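Local structure of protein Dok-7 (Mus musculus, 3ML4) at residues L161-F173 and F186-F200. The protein activates the receptor tyrosine kinase MuSK as a dimeric adaptor whose PH domain binds phosphoinositides and whose PTB domain contains this region. Residues are numbered along the deposited sequence; the frame is centred on the assembly and turned at random.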
ATOM      1  N   LEU B 161      -4.555 -11.040 -16.474  1.00 31.37           N
ATOM      2  CA  LEU B 161      -4.929 -12.427 -16.746  1.00 31.43           C
ATOM      3  C   LEU B 161      -6.339 -12.509 -17.326  1.00 31.52           C
ATOM      4  O   LEU B 161      -7.282 -11.980 -16.739  1.00 31.47           O
ATOM      5  CB  LEU B 161      -4.858 -13.245 -15.455  1.00 31.31           C
ATOM      6  CG  LEU B 161      -3.625 -14.069 -15.088  1.00 31.03           C
ATOM      7  CD1 LEU B 161      -2.311 -13.498 -15.624  1.00 30.49           C
ATOM      8  CD2 LEU B 161      -3.582 -14.215 -13.577  1.00 30.70           C
ATOM      9  N   ARG B 162      -6.479 -13.170 -18.476  1.00 31.83           N
ATOM     10  CA  ARG B 162      -7.793 -13.361 -19.108  1.00 32.18           C
ATOM     11  C   ARG B 162      -8.618 -14.365 -18.325  1.00 31.78           C
ATOM     12  O   ARG B 162      -9.767 -14.107 -17.975  1.00 31.68           O
ATOM     13  CB  ARG B 162      -7.668 -13.888 -20.540  1.00 32.50           C
ATOM     14  CG  ARG B 162      -6.804 -13.071 -21.473  1.00 34.60           C
ATOM     15  CD  ARG B 162      -7.256 -13.244 -22.920  1.00 37.34           C
ATOM     16  NE  ARG B 162      -6.244 -12.782 -23.874  1.00 39.06           N
ATOM     17  CZ  ARG B 162      -6.495 -12.449 -25.137  1.00 40.01           C
ATOM     18  NH1 ARG B 162      -7.733 -12.509 -25.617  1.00 40.79           N
ATOM     19  NH2 ARG B 162      -5.506 -12.044 -25.920  1.00 40.32           N
ATOM     20  N   ARG B 163      -8.003 -15.513 -18.064  1.00 31.35           N
ATOM     21  CA  ARG B 163      -8.689 -16.680 -17.542  1.00 31.00           C
ATOM     22  C   ARG B 163      -7.769 -17.423 -16.592  1.00 30.26           C
ATOM     23  O   ARG B 163      -6.546 -17.260 -16.638  1.00 30.11           O
ATOM     24  CB  ARG B 163      -9.080 -17.607 -18.703  1.00 31.39           C
ATOM     25  CG  ARG B 163     -10.442 -17.320 -19.322  1.00 33.19           C
ATOM     26  CD  ARG B 163     -10.372 -17.126 -20.840  1.00 36.26           C
ATOM     27  NE  ARG B 163      -9.611 -18.172 -21.523  1.00 38.68           N
ATOM     28  CZ  ARG B 163     -10.137 -19.090 -22.333  1.00 40.10           C
ATOM     29  NH1 ARG B 163     -11.443 -19.102 -22.579  1.00 40.86           N
ATOM     30  NH2 ARG B 163      -9.350 -19.999 -22.907  1.00 39.66           N
ATOM     31  N   TYR B 164      -8.371 -18.231 -15.730  1.00 29.33           N
ATOM     32  CA  TYR B 164      -7.642 -19.120 -14.839  1.00 28.77           C
ATOM     33  C   TYR B 164      -8.632 -20.108 -14.243  1.00 28.47           C
ATOM     34  O   TYR B 164      -9.834 -19.850 -14.237  1.00 28.13           O
ATOM     35  CB  TYR B 164      -6.924 -18.340 -13.724  1.00 28.46           C
ATOM     36  CG  TYR B 164      -7.857 -17.518 -12.862  1.00 28.03           C
ATOM     37  CD1 TYR B 164      -8.606 -18.113 -11.851  1.00 26.49           C
ATOM     38  CD2 TYR B 164      -7.989 -16.145 -13.064  1.00 28.01           C
ATOM     39  CE1 TYR B 164      -9.469 -17.371 -11.075  1.00 27.12           C
ATOM     40  CE2 TYR B 164      -8.850 -15.385 -12.279  1.00 27.77           C
ATOM     41  CZ  TYR B 164      -9.587 -16.005 -11.291  1.00 27.55           C
ATOM     42  OH  TYR B 164     -10.440 -15.262 -10.512  1.00 27.81           O
ATOM     43  N   GLY B 165      -8.130 -21.231 -13.739  1.00 28.41           N
ATOM     44  CA  GLY B 165      -8.990 -22.189 -13.062  1.00 28.69           C
ATOM     45  C   GLY B 165      -8.293 -23.439 -12.570  1.00 28.91           C
ATOM     46  O   GLY B 165      -7.259 -23.840 -13.105  1.00 28.88           O
ATOM     47  N   ALA B 166      -8.874 -24.041 -11.535  1.00 29.15           N
ATOM     48  CA  ALA B 166      -8.430 -25.325 -11.011  1.00 29.45           C
ATOM     49  C   ALA B 166      -8.773 -26.440 -11.984  1.00 29.42           C
ATOM     50  O   ALA B 166      -9.811 -26.397 -12.646  1.00 29.52           O
ATOM     51  CB  ALA B 166      -9.077 -25.599  -9.658  1.00 29.41           C
ATOM     52  N   VAL B 167      -7.893 -27.434 -12.055  1.00 29.51           N
ATOM     53  CA  VAL B 167      -8.118 -28.653 -12.835  1.00 29.59           C
ATOM     54  C   VAL B 167      -7.618 -29.848 -12.016  1.00 29.73           C
ATOM     55  O   VAL B 167      -6.883 -29.651 -11.044  1.00 29.79           O
ATOM     56  CB  VAL B 167      -7.399 -28.605 -14.220  1.00 29.62           C
ATOM     57  CG1 VAL B 167      -8.111 -27.652 -15.187  1.00 29.35           C
ATOM     58  CG2 VAL B 167      -5.928 -28.224 -14.072  1.00 29.19           C
ATOM     59  N   PRO B 168      -8.028 -31.086 -12.382  1.00 29.93           N
ATOM     60  CA  PRO B 168      -7.458 -32.280 -11.740  1.00 29.74           C
ATOM     61  C   PRO B 168      -5.946 -32.179 -11.590  1.00 29.71           C
ATOM     62  O   PRO B 168      -5.242 -31.955 -12.577  1.00 29.72           O
ATOM     63  CB  PRO B 168      -7.817 -33.401 -12.720  1.00 29.73           C
ATOM     64  CG  PRO B 168      -9.104 -32.961 -13.311  1.00 29.96           C
ATOM     65  CD  PRO B 168      -9.063 -31.447 -13.375  1.00 29.94           C
ATOM     66  N   ASN B 169      -5.472 -32.308 -10.351  1.00 29.84           N
ATOM     67  CA  ASN B 169      -4.039 -32.251  -9.998  1.00 29.98           C
ATOM     68  C   ASN B 169      -3.256 -31.048 -10.550  1.00 29.64           C
ATOM     69  O   ASN B 169      -2.040 -31.116 -10.734  1.00 29.53           O
ATOM     70  CB  ASN B 169      -3.330 -33.578 -10.347  1.00 30.34           C
ATOM     71  CG  ASN B 169      -2.034 -33.798  -9.539  1.00 31.46           C
ATOM     72  OD1 ASN B 169      -1.717 -33.039  -8.607  1.00 31.62           O
ATOM     73  ND2 ASN B 169      -1.285 -34.843  -9.899  1.00 31.33           N
ATOM     74  N   GLY B 170      -3.947 -29.941 -10.798  1.00 29.51           N
ATOM     75  CA  GLY B 170      -3.279 -28.770 -11.342  1.00 29.11           C
ATOM     76  C   GLY B 170      -4.056 -27.474 -11.317  1.00 28.97           C
ATOM     77  O   GLY B 170      -5.114 -27.370 -10.694  1.00 28.82           O
ATOM     78  N   PHE B 171      -3.511 -26.491 -12.028  1.00 29.01           N
ATOM     79  CA  PHE B 171      -4.053 -25.142 -12.106  1.00 29.04           C
ATOM     80  C   PHE B 171      -3.581 -24.504 -13.411  1.00 28.98           C
ATOM     81  O   PHE B 171      -2.391 -24.538 -13.729  1.00 28.93           O
ATOM     82  CB  PHE B 171      -3.568 -24.315 -10.905  1.00 29.14           C
ATOM     83  CG  PHE B 171      -4.004 -22.872 -10.930  1.00 28.95           C
ATOM     84  CD1 PHE B 171      -5.256 -22.501 -10.440  1.00 29.39           C
ATOM     85  CD2 PHE B 171      -3.151 -21.883 -11.411  1.00 28.70           C
ATOM     86  CE1 PHE B 171      -5.664 -21.167 -10.447  1.00 28.95           C
ATOM     87  CE2 PHE B 171      -3.544 -20.549 -11.420  1.00 29.15           C
ATOM     88  CZ  PHE B 171      -4.806 -20.189 -10.938  1.00 29.62           C
ATOM     89  N   ILE B 172      -4.515 -23.919 -14.154  1.00 28.95           N
ATOM     90  CA  ILE B 172      -4.206 -23.258 -15.420  1.00 28.88           C
ATOM     91  C   ILE B 172      -4.485 -21.764 -15.305  1.00 29.16           C
ATOM     92  O   ILE B 172      -5.505 -21.368 -14.743  1.00 29.20           O
ATOM     93  CB  ILE B 172      -5.044 -23.855 -16.597  1.00 28.73           C
ATOM     94  CG1 ILE B 172      -4.697 -25.333 -16.822  1.00 28.68           C
ATOM     95  CG2 ILE B 172      -4.838 -23.056 -17.886  1.00 28.15           C
ATOM     96  CD1 ILE B 172      -5.700 -26.089 -17.701  1.00 28.65           C
ATOM     97  N   PHE B 173      -3.578 -20.941 -15.825  1.00 29.48           N
ATOM     98  CA  PHE B 173      -3.858 -19.515 -15.986  1.00 29.94           C
ATOM     99  C   PHE B 173      -3.379 -18.962 -17.336  1.00 30.56           C
ATOM    100  O   PHE B 173      -2.399 -19.448 -17.903  1.00 30.79           O
ATOM    101  CB  PHE B 173      -3.315 -18.696 -14.804  1.00 29.61           C
ATOM    102  CG  PHE B 173      -1.817 -18.611 -14.741  1.00 29.24           C
ATOM    103  CD1 PHE B 173      -1.074 -19.609 -14.123  1.00 28.70           C
ATOM    104  CD2 PHE B 173      -1.145 -17.513 -15.275  1.00 29.07           C
ATOM    105  CE1 PHE B 173       0.317 -19.526 -14.055  1.00 28.26           C
ATOM    106  CE2 PHE B 173       0.250 -17.423 -15.209  1.00 28.68           C
ATOM    107  CZ  PHE B 173       0.978 -18.430 -14.597  1.00 28.49           C
ATOM    108  N   PHE B 186      -0.583 -21.130 -19.448  1.00 27.07           N
ATOM    109  CA  PHE B 186       0.436 -21.794 -18.629  1.00 25.71           C
ATOM    110  C   PHE B 186      -0.171 -22.836 -17.698  1.00 25.30           C
ATOM    111  O   PHE B 186      -1.277 -22.644 -17.176  1.00 25.03           O
ATOM    112  CB  PHE B 186       1.233 -20.763 -17.821  1.00 25.08           C
ATOM    113  CG  PHE B 186       1.906 -19.720 -18.669  1.00 23.80           C
ATOM    114  CD1 PHE B 186       1.314 -18.480 -18.865  1.00 22.42           C
ATOM    115  CD2 PHE B 186       3.127 -19.984 -19.284  1.00 22.40           C
ATOM    116  CE1 PHE B 186       1.930 -17.517 -19.656  1.00 21.93           C
ATOM    117  CE2 PHE B 186       3.754 -19.022 -20.066  1.00 21.88           C
ATOM    118  CZ  PHE B 186       3.151 -17.789 -20.256  1.00 22.21           C
ATOM    119  N   PHE B 187       0.573 -23.923 -17.487  1.00 24.76           N
ATOM    120  CA  PHE B 187       0.060 -25.115 -16.815  1.00 24.52           C
ATOM    121  C   PHE B 187       0.916 -25.509 -15.628  1.00 24.33           C
ATOM    122  O   PHE B 187       2.124 -25.688 -15.765  1.00 24.33           O
ATOM    123  CB  PHE B 187       0.028 -26.295 -17.789  1.00 24.60           C
ATOM    124  CG  PHE B 187      -0.884 -26.109 -18.962  1.00 24.41           C
ATOM    125  CD1 PHE B 187      -2.096 -26.788 -19.023  1.00 24.80           C
ATOM    126  CD2 PHE B 187      -0.525 -25.276 -20.021  1.00 24.69           C
ATOM    127  CE1 PHE B 187      -2.939 -26.631 -20.109  1.00 24.69           C
ATOM    128  CE2 PHE B 187      -1.363 -25.104 -21.114  1.00 24.31           C
ATOM    129  CZ  PHE B 187      -2.570 -25.784 -21.159  1.00 25.37           C
ATOM    130  N   LEU B 188       0.286 -25.672 -14.469  1.00 24.40           N
ATOM    131  CA  LEU B 188       0.997 -26.065 -13.254  1.00 24.58           C
ATOM    132  C   LEU B 188       0.368 -27.293 -12.615  1.00 24.71           C
ATOM    133  O   LEU B 188      -0.854 -27.436 -12.611  1.00 24.44           O
ATOM    134  CB  LEU B 188       1.031 -24.914 -12.234  1.00 24.45           C
ATOM    135  CG  LEU B 188       1.371 -23.487 -12.690  1.00 24.65           C
ATOM    136  CD1 LEU B 188       1.270 -22.502 -11.518  1.00 24.72           C
ATOM    137  CD2 LEU B 188       2.748 -23.410 -13.335  1.00 24.17           C
ATOM    138  N   SER B 189       1.220 -28.169 -12.085  1.00 25.04           N
ATOM    139  CA  SER B 189       0.800 -29.319 -11.292  1.00 25.44           C
ATOM    140  C   SER B 189       0.893 -28.976  -9.814  1.00 25.66           C
ATOM    141  O   SER B 189       1.923 -28.490  -9.342  1.00 25.45           O
ATOM    142  CB  SER B 189       1.674 -30.546 -11.581  1.00 25.37           C
ATOM    143  OG  SER B 189       1.338 -31.146 -12.820  1.00 26.02           O
ATOM    144  N   SER B 190      -0.194 -29.236  -9.094  1.00 26.19           N
ATOM    145  CA  SER B 190      -0.254 -29.062  -7.649  1.00 26.60           C
ATOM    146  C   SER B 190      -1.528 -29.677  -7.107  1.00 26.87           C
ATOM    147  O   SER B 190      -2.487 -29.881  -7.851  1.00 26.54           O
ATOM    148  CB  SER B 190      -0.218 -27.582  -7.278  1.00 26.72           C
ATOM    149  OG  SER B 190      -0.325 -27.427  -5.874  1.00 27.26           O
ATOM    150  N   ALA B 191      -1.539 -29.952  -5.804  1.00 27.38           N
ATOM    151  CA  ALA B 191      -2.738 -30.461  -5.139  1.00 28.11           C
ATOM    152  C   ALA B 191      -3.590 -29.330  -4.520  1.00 28.62           C
ATOM    153  O   ALA B 191      -4.522 -29.590  -3.751  1.00 28.75           O
ATOM    154  CB  ALA B 191      -2.359 -31.516  -4.085  1.00 27.76           C
ATOM    155  N   GLU B 192      -3.283 -28.082  -4.870  1.00 28.98           N
ATOM    156  CA  GLU B 192      -3.943 -26.936  -4.244  1.00 29.77           C
ATOM    157  C   GLU B 192      -4.592 -25.981  -5.253  1.00 29.78           C
ATOM    158  O   GLU B 192      -4.707 -24.782  -5.001  1.00 29.57           O
ATOM    159  CB  GLU B 192      -2.955 -26.186  -3.338  1.00 29.67           C
ATOM    160  CG  GLU B 192      -2.326 -27.042  -2.245  1.00 30.15           C
ATOM    161  CD  GLU B 192      -1.231 -26.314  -1.508  1.00 30.73           C
ATOM    162  OE1 GLU B 192      -0.198 -26.008  -2.136  1.00 33.11           O
ATOM    163  OE2 GLU B 192      -1.397 -26.046  -0.297  1.00 32.54           O
ATOM    164  N   GLY B 193      -5.025 -26.525  -6.384  1.00 30.15           N
ATOM    165  CA  GLY B 193      -5.601 -25.727  -7.458  1.00 30.81           C
ATOM    166  C   GLY B 193      -6.884 -25.027  -7.066  1.00 31.41           C
ATOM    167  O   GLY B 193      -7.108 -23.875  -7.446  1.00 31.34           O
ATOM    168  N   GLU B 194      -7.729 -25.737  -6.320  1.00 32.10           N
ATOM    169  CA  GLU B 194      -8.966 -25.185  -5.769  1.00 32.86           C
ATOM    170  C   GLU B 194      -8.669 -24.009  -4.827  1.00 32.86           C
ATOM    171  O   GLU B 194      -9.371 -22.999  -4.856  1.00 33.01           O
ATOM    172  CB  GLU B 194      -9.767 -26.272  -5.044  1.00 32.76           C
ATOM    173  CG  GLU B 194     -10.596 -27.178  -5.966  1.00 33.78           C
ATOM    174  CD  GLU B 194     -11.200 -28.379  -5.233  1.00 33.77           C
ATOM    175  OE1 GLU B 194     -12.435 -28.412  -5.035  1.00 34.16           O
ATOM    176  OE2 GLU B 194     -10.434 -29.287  -4.841  1.00 35.02           O
ATOM    177  N   GLN B 195      -7.627 -24.147  -4.009  1.00 32.90           N
ATOM    178  CA  GLN B 195      -7.153 -23.061  -3.148  1.00 33.31           C
ATOM    179  C   GLN B 195      -6.578 -21.892  -3.933  1.00 33.44           C
ATOM    180  O   GLN B 195      -6.757 -20.740  -3.544  1.00 33.60           O
ATOM    181  CB  GLN B 195      -6.110 -23.565  -2.152  1.00 33.15           C
ATOM    182  CG  GLN B 195      -6.709 -24.084  -0.867  1.00 34.02           C
ATOM    183  CD  GLN B 195      -5.781 -25.003  -0.103  1.00 35.04           C
ATOM    184  OE1 GLN B 195      -4.553 -24.862  -0.149  1.00 35.67           O
ATOM    185  NE2 GLN B 195      -6.366 -25.956   0.614  1.00 35.04           N
HETATM  186  N   MSE B 196      -5.894 -22.188  -5.035  1.00 33.43           N
HETATM  187  CA  MSE B 196      -5.306 -21.143  -5.866  1.00 34.28           C
HETATM  188  C   MSE B 196      -6.373 -20.338  -6.599  1.00 33.00           C
HETATM  189  O   MSE B 196      -6.308 -19.110  -6.643  1.00 32.80           O
HETATM  190  CB  MSE B 196      -4.296 -21.729  -6.856  1.00 34.18           C
HETATM  191  CG  MSE B 196      -3.014 -22.208  -6.200  1.00 35.28           C
HETATM  192 SE   MSE B 196      -1.872 -23.267  -7.385  1.00 38.58          SE
HETATM  193  CE  MSE B 196      -1.387 -24.617  -6.092  1.00 35.35           C
ATOM    194  N   SER B 197      -7.352 -21.048  -7.155  1.00 32.19           N
ATOM    195  CA  SER B 197      -8.435 -20.449  -7.930  1.00 31.20           C
ATOM    196  C   SER B 197      -9.326 -19.564  -7.059  1.00 30.74           C
ATOM    197  O   SER B 197      -9.744 -18.477  -7.479  1.00 30.50           O
ATOM    198  CB  SER B 197      -9.267 -21.548  -8.596  1.00 31.22           C
ATOM    199  OG  SER B 197     -10.055 -21.029  -9.648  1.00 31.05           O
ATOM    200  N   PHE B 198      -9.611 -20.039  -5.847  1.00 29.82           N
ATOM    201  CA  PHE B 198     -10.419 -19.290  -4.899  1.00 29.18           C
ATOM    202  C   PHE B 198      -9.709 -18.019  -4.423  1.00 28.60           C
ATOM    203  O   PHE B 198     -10.336 -16.969  -4.253  1.00 28.38           O
ATOM    204  CB  PHE B 198     -10.796 -20.166  -3.710  1.00 29.32           C
ATOM    205  CG  PHE B 198     -11.361 -19.400  -2.553  1.00 29.77           C
ATOM    206  CD1 PHE B 198     -12.660 -18.894  -2.607  1.00 29.69           C
ATOM    207  CD2 PHE B 198     -10.593 -19.175  -1.412  1.00 29.66           C
ATOM    208  CE1 PHE B 198     -13.184 -18.184  -1.536  1.00 30.13           C
ATOM    209  CE2 PHE B 198     -11.108 -18.468  -0.334  1.00 29.66           C
ATOM    210  CZ  PHE B 198     -12.402 -17.969  -0.395  1.00 29.65           C
ATOM    211  N   LEU B 199      -8.401 -18.128  -4.205  1.00 27.82           N
ATOM    212  CA  LEU B 199      -7.578 -16.978  -3.874  1.00 27.10           C
ATOM    213  C   LEU B 199      -7.656 -15.949  -5.000  1.00 26.57           C
ATOM    214  O   LEU B 199      -7.862 -14.758  -4.757  1.00 26.26           O
ATOM    215  CB  LEU B 199      -6.131 -17.416  -3.665  1.00 27.09           C
ATOM    216  CG  LEU B 199      -5.239 -16.487  -2.850  1.00 26.59           C
ATOM    217  CD1 LEU B 199      -5.377 -16.854  -1.390  1.00 26.80           C
ATOM    218  CD2 LEU B 199      -3.796 -16.614  -3.296  1.00 26.16           C
ATOM    219  N   PHE B 200      -7.500 -16.435  -6.229  1.00 26.09           N
ATOM    220  CA  PHE B 200      -7.615 -15.621  -7.435  1.00 25.72           C
ATOM    221  C   PHE B 200      -8.988 -14.951  -7.542  1.00 25.55           C
ATOM    222  O   PHE B 200      -9.078 -13.747  -7.782  1.00 25.72           O
ATOM    223  CB  PHE B 200      -7.336 -16.481  -8.670  1.00 25.58           C
ATOM    224  CG  PHE B 200      -5.879 -16.568  -9.056  1.00 25.32           C
ATOM    225  CD1 PHE B 200      -4.878 -16.703  -8.091  1.00 25.84           C
ATOM    226  CD2 PHE B 200      -5.513 -16.549 -10.396  1.00 25.17           C
ATOM    227  CE1 PHE B 200      -3.532 -16.795  -8.457  1.00 25.85           C
ATOM    228  CE2 PHE B 200      -4.171 -16.636 -10.775  1.00 25.71           C
ATOM    229  CZ  PHE B 200      -3.180 -16.761  -9.802  1.00 25.80           C
TER
HETATM  230  O   HOH W   1     -11.588 -23.232 -11.306  1.00 29.70           O
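Phe200 of the helix drives one ring edge into the face of Tyr164, with centroids 5.0 Å apart and planes at 75°, while its own face takes the edge of Phe171, whose CZ lies 3.6 Å from Phe200 CE2. These two T-shaped pairs link three rings into a cluster between sheet and helix. Phe200 CB also sits over the Tyr164 face in a CH-pi contact, and Leu161 CD2 reaches Phe200 CE2 at 3.7 Å. Phe171 reaches the helix because its CG lies opposite the backbone N (chi1 176°); there Met196 CB covers one ring face, 4.1 Å from the centroid, with its selenium (a selenomethionine) in oblique Met-aromatic contact. Tyr164 OH lies by the Phe200 carbonyl carbon and hydrogen-bonds Asp201 OD1. With an alanine in place of Tyr164, the Phe200 edge is likely to lose its aromatic face, and Asp201 its hydroxyl partner. Nearer the helix start, a water accepts from Ala166 N at 2.8 Å and also binds Ser197 OG.

Phe171 is positioned by antiparallel pairing: its N donates to Leu188 O at 2.9 Å, and Leu188 N answers to Phe171 O. Backbone bonds between Gly165 and Ile172 join strand 161-167 to this hairpin. Trp156 meets the Phe173 and Phe186 rings edge-to-face. Strand 161-167 and helix 193-203 form the peptide-binding side of the IRS-type PTB domain: the MuSK peptide extends the sheet at Arg163 and Tyr164, and Ser197 packs on it. The helix runs nearly antiparallel to strand 161-167 (151°), closing the PH-like fold as Phe200 packs inward against Leu137 and Leu142 of strands 133-138 and 141-146.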